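Local coordinates for protein interpain A (Prevotella intermedia, PDB 3BB7) that is the zymogen form of a C10-family cysteine protease that probably cleaves peptide bonds once its propeptide is removed, at residues A24-S27 against P33-L36. The protein carries 1 engineered substitution. Residues are numbered along the deposited sequence; the frame is centred on the assembly and turned at random.
Sequences AVIS and PELL
Ser27 and Leu36 meet beside the connecting loop of the β hairpin made by strands 23-26 and 35-39. The serine hydroxyl reaches across to the lead-in of the facing strand: with chi1 at 71°, OG sits between its own backbone N and carbonyl carbon and donates to Pro33 O at 2.6 Å. It arrives above the carbonyl plane, 47° out of it, rather than along a lone pair. The same residue's amide N binds Glu34 O at 2.8 Å, so two successive carbonyls of 33-36 are taken up by one serine. Leu36 N donates to Val25 O with an N-H...O angle of 162°. Between these two backbone bonds, Ile26 and Leu35 form an antiparallel non-hydrogen-bonded pair, and Ile26 CA adds a C-H...O contact to Glu34 O.

The side chains divide between the two faces of the sheet. On one, Leu35 CD1 lies 3.8 Å from both Ile26 CD1 and Ala24 CB, the Ile26 and Leu35 chains passing each other at a slant. Glu34 runs alongside Ile26, its CG 3.9 Å from Ile26 CG2, and its extended chain carries OE2 to a water that also donates to Ser27 O. On the other face, Leu36 CD1 rests 3.8 Å from Ser27 CB, while the leucine also packs on Trp54, Ile58 and Ile62 of helix 49-68.

The hairpin belongs to the Spi-type inhibitor region of the prodomain, away from the predicted active-site positions. Two kinds of tie converge on Ser27: direct bonds from its N and OG, backed by buried apolar packing, and a water-mediated link from its O to the exposed Glu34 carboxylate, the latter probably weaker and more adaptable.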
# COMPACT_ATOMS: atom_id res chain seq x y z
N ALA A 24 0.11 -18.59 -6.95
CA ALA A 24 -0.66 -18.56 -5.71
C ALA A 24 0.26 -18.75 -4.55
O ALA A 24 1.35 -19.33 -4.70
CB ALA A 24 -1.73 -19.65 -5.72
N VAL A 25 -0.18 -18.28 -3.38
CA VAL A 25 0.51 -18.50 -2.11
C VAL A 25 -0.44 -19.41 -1.33
O VAL A 25 -1.63 -19.08 -1.15
CB VAL A 25 0.79 -17.21 -1.38
CG1 VAL A 25 1.59 -17.51 -0.10
CG2 VAL A 25 1.55 -16.21 -2.31
N ILE A 26 0.09 -20.56 -0.92
CA ILE A 26 -0.68 -21.70 -0.41
C ILE A 26 -0.15 -22.13 0.96
O ILE A 26 1.06 -22.27 1.14
CB ILE A 26 -0.53 -22.88 -1.43
CG1 ILE A 26 -1.15 -22.52 -2.80
CG2 ILE A 26 -1.03 -24.24 -0.88
CD1 ILE A 26 -2.55 -22.13 -2.72
N SER A 27 -1.06 -22.33 1.92
CA SER A 27 -0.71 -22.90 3.24
C SER A 27 -1.02 -24.38 3.24
O SER A 27 -1.61 -24.88 2.29
CB SER A 27 -1.54 -22.25 4.35
OG SER A 27 -2.90 -22.66 4.28
N PRO A 33 -6.79 -21.41 6.11
CA PRO A 33 -7.34 -21.62 4.77
C PRO A 33 -6.19 -21.87 3.80
O PRO A 33 -5.11 -21.30 3.97
CB PRO A 33 -8.01 -20.29 4.44
CG PRO A 33 -7.34 -19.29 5.32
CD PRO A 33 -6.92 -20.00 6.57
N GLU A 34 -6.41 -22.71 2.79
CA GLU A 34 -5.34 -23.11 1.91
C GLU A 34 -4.84 -21.94 1.05
O GLU A 34 -3.66 -21.66 1.00
CB GLU A 34 -5.82 -24.23 1.01
CG GLU A 34 -4.69 -24.83 0.19
CD GLU A 34 -5.10 -26.01 -0.67
OE1 GLU A 34 -6.17 -25.97 -1.34
OE2 GLU A 34 -4.29 -26.97 -0.69
N LEU A 35 -5.73 -21.27 0.34
CA LEU A 35 -5.25 -20.21 -0.53
C LEU A 35 -5.13 -18.91 0.25
O LEU A 35 -6.13 -18.41 0.79
CB LEU A 35 -6.17 -20.03 -1.73
CG LEU A 35 -5.57 -18.93 -2.61
CD1 LEU A 35 -4.99 -19.44 -3.87
CD2 LEU A 35 -6.51 -17.78 -2.83
N LEU A 36 -3.92 -18.37 0.28
CA LEU A 36 -3.63 -17.11 1.02
C LEU A 36 -3.58 -15.90 0.10
O LEU A 36 -3.84 -14.78 0.52
CB LEU A 36 -2.32 -17.24 1.79
CG LEU A 36 -2.25 -18.47 2.72
CD1 LEU A 36 -0.84 -18.65 3.24
CD2 LEU A 36 -3.21 -18.27 3.88
O HOH W 1 -2.15 -27.29 0.88